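Long-range contact in spydx (Streptococcus pyogenes, PDB 2J43), which binds host lung glycogen through its tandem family 41 carbohydrate-binding modules, the part present here of a cell-wall-anchored enzyme that probably hydrolyses alpha-1,6-glucosidic linkages in pullulan and glycogen: residues R115-N120 against G156-V161. Residues are numbered along the deposited sequence; the frame is centred on the assembly and turned at random.
Sequences RINYHN and GAYVDV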
loop_
_atom_site.group_PDB
_atom_site.type_symbol
_atom_site.label_atom_id
_atom_site.label_comp_id
_atom_site.label_asym_id
_atom_site.label_seq_id
_atom_site.Cartn_x
_atom_site.Cartn_y
_atom_site.Cartn_z
ATOM N N ARG A 115 7.233 -6.028 -5.191
ATOM C CA ARG A 115 6.883 -5.141 -6.312
ATOM C C ARG A 115 7.643 -3.822 -6.233
ATOM O O ARG A 115 7.596 -3.119 -5.210
ATOM C CB ARG A 115 5.385 -4.817 -6.325
ATOM C CG ARG A 115 4.977 -3.929 -7.481
ATOM C CD ARG A 115 3.490 -3.873 -7.778
ATOM N NE ARG A 115 2.944 -5.159 -8.153
ATOM C CZ ARG A 115 1.653 -5.365 -8.445
ATOM N NH1 ARG A 115 0.773 -4.375 -8.358
ATOM N NH2 ARG A 115 1.249 -6.578 -8.826
ATOM N N ILE A 116 8.317 -3.473 -7.334
ATOM C CA ILE A 116 8.953 -2.187 -7.493
ATOM C C ILE A 116 8.074 -1.346 -8.386
ATOM O O ILE A 116 7.887 -1.651 -9.550
ATOM C CB ILE A 116 10.347 -2.361 -8.101
ATOM C CG1 ILE A 116 11.222 -3.174 -7.140
ATOM C CG2 ILE A 116 10.919 -0.971 -8.464
ATOM C CD1 ILE A 116 12.606 -3.593 -7.699
ATOM N N ASN A 117 7.521 -0.279 -7.833
ATOM C CA ASN A 117 6.702 0.670 -8.552
ATOM C C ASN A 117 7.555 1.880 -8.924
ATOM O O ASN A 117 8.325 2.385 -8.073
ATOM C CB ASN A 117 5.556 1.173 -7.648
ATOM C CG ASN A 117 4.602 0.107 -7.247
ATOM O OD1 ASN A 117 3.687 -0.221 -8.023
ATOM N ND2 ASN A 117 4.806 -0.509 -6.047
ATOM N N TYR A 118 7.458 2.341 -10.169
ATOM C CA TYR A 118 8.254 3.477 -10.606
ATOM C C TYR A 118 7.335 4.447 -11.299
ATOM O O TYR A 118 6.702 4.048 -12.240
ATOM C CB TYR A 118 9.354 3.070 -11.632
ATOM C CG TYR A 118 10.095 4.291 -12.129
ATOM C CD1 TYR A 118 10.989 4.955 -11.285
ATOM C CD2 TYR A 118 9.903 4.802 -13.422
ATOM C CE1 TYR A 118 11.645 6.111 -11.694
ATOM C CE2 TYR A 118 10.584 5.946 -13.855
ATOM C CZ TYR A 118 11.441 6.599 -12.979
ATOM O OH TYR A 118 12.115 7.735 -13.397
ATOM N N HIS A 119 7.301 5.695 -10.833
ATOM C CA HIS A 119 6.478 6.761 -11.382
ATOM C C HIS A 119 7.390 7.873 -11.924
ATOM O O HIS A 119 8.418 8.185 -11.304
ATOM C CB HIS A 119 5.526 7.310 -10.299
ATOM C CG HIS A 119 4.433 8.194 -10.841
ATOM N ND1 HIS A 119 4.590 9.542 -11.037
ATOM C CD2 HIS A 119 3.151 7.909 -11.179
ATOM C CE1 HIS A 119 3.474 10.045 -11.543
ATOM N NE2 HIS A 119 2.578 9.083 -11.617
ATOM N N ASN A 120 7.029 8.429 -13.085
ATOM C CA ASN A 120 7.662 9.641 -13.578
ATOM C C ASN A 120 6.606 10.667 -13.993
ATOM O O ASN A 120 5.421 10.350 -14.055
ATOM C CB ASN A 120 8.716 9.362 -14.688
ATOM C CG ASN A 120 8.118 8.755 -15.954
ATOM O OD1 ASN A 120 6.897 8.803 -16.170
ATOM N ND2 ASN A 120 9.009 8.159 -16.827
ATOM N N GLY A 156 2.287 4.221 -10.903
ATOM C CA GLY A 156 3.222 4.201 -12.017
ATOM C C GLY A 156 3.375 2.793 -12.577
ATOM O O GLY A 156 2.486 1.941 -12.452
ATOM N N ALA A 157 4.470 2.574 -13.282
ATOM C CA ALA A 157 4.772 1.286 -13.876
ATOM C C ALA A 157 5.261 0.396 -12.762
ATOM O O ALA A 157 5.660 0.906 -11.721
ATOM C CB ALA A 157 5.808 1.444 -14.969
ATOM N N TYR A 158 5.254 -0.910 -12.954
ATOM C CA TYR A 158 5.800 -1.791 -11.944
ATOM C C TYR A 158 6.313 -3.109 -12.479
ATOM O O TYR A 158 5.982 -3.528 -13.594
ATOM C CB TYR A 158 4.767 -2.060 -10.827
ATOM C CG TYR A 158 3.583 -2.901 -11.238
ATOM C CD1 TYR A 158 3.660 -4.268 -11.246
ATOM C CD2 TYR A 158 2.405 -2.313 -11.654
ATOM C CE1 TYR A 158 2.571 -5.047 -11.638
ATOM C CE2 TYR A 158 1.276 -3.098 -12.049
ATOM C CZ TYR A 158 1.390 -4.444 -12.026
ATOM O OH TYR A 158 0.343 -5.255 -12.401
ATOM N N VAL A 159 7.139 -3.761 -11.673
ATOM C CA VAL A 159 7.507 -5.138 -11.910
ATOM C C VAL A 159 7.492 -5.911 -10.591
ATOM O O VAL A 159 7.841 -5.358 -9.538
ATOM C CB VAL A 159 8.874 -5.237 -12.592
ATOM C CG1 VAL A 159 9.952 -4.641 -11.752
ATOM C CG2 VAL A 159 9.113 -6.739 -13.030
ATOM N N ASP A 160 7.084 -7.171 -10.662
ATOM C CA ASP A 160 7.081 -8.075 -9.521
ATOM C C ASP A 160 8.346 -8.928 -9.587
ATOM O O ASP A 160 8.587 -9.666 -10.572
ATOM C CB ASP A 160 5.832 -8.969 -9.519
ATOM C CG ASP A 160 4.590 -8.219 -9.166
ATOM O OD1 ASP A 160 4.685 -7.357 -8.273
ATOM O OD2 ASP A 160 3.497 -8.401 -9.736
ATOM N N VAL A 161 9.145 -8.827 -8.554
ATOM C CA VAL A 161 10.455 -9.462 -8.495
ATOM C C VAL A 161 10.501 -10.620 -7.480
ATOM O O VAL A 161 10.437 -10.385 -6.271
ATOM C CB VAL A 161 11.528 -8.458 -8.112
ATOM C CG1 VAL A 161 12.933 -9.090 -8.168
ATOM C CG2 VAL A 161 11.447 -7.202 -8.998
HETATM O O HOH W 1 1.901 0.915 -9.841
#
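Arg-115 meets two side chains of the strand 156-161 at once, Asp-160 at its edge and Tyr-158 over one face. The grip on Asp-160 is side-on: NE of Arg-115 reaches OD1 of Asp-160 at 2.8 Å, with a straight N-H...O angle of 180°, while NH2 of Arg-115 reaches OD2 of Asp-160 at 3.0 Å through that oxygen's syn lone pair. Stacking on Tyr-158 is nearly flat, since the planes differ by 16°; CZ of Arg-115 sits 3.7 Å from the centroid of the Tyr-158 ring, a cation-pi contact over the ring face. The bend at chi3 of Arg-115 (-62°) swings NE toward Asp-160 and lets the guanidinium lie along the ring face. Edge and face thus both constrain its rotation.

Beside this stack, OD1 of Asn-117 lies 3.5 Å from CB of Tyr-158 and accepts from a water that also donates to the carbonyl O of Gly-156; ND2 of Asn-117 donates to Val-202 O. The backbones position these groups by antiparallel pairing: Arg-115/Asp-160 and Asn-117/Tyr-158 are non-hydrogen-bonded pairs, whereas Ile-116/Val-159 and Tyr-118/Ala-157 each exchange two N-H...O bonds, including Tyr-118 N to Ala-157 O at 2.8 Å. On the face of Ile-116 and Val-159 the contact is apolar, with CD1 of Ile-116 4.0 Å from CG2 of Val-161.

Both strands belong to the second pullulanase-associated domain, where they are antiparallel neighbours in its mixed sheet, 156-162 flanked by 147-153 on one side and 113-119 by the parallel strand 201-205 on the other; Val-130 of strand 128-134 packs against Ile-116 and Val-159.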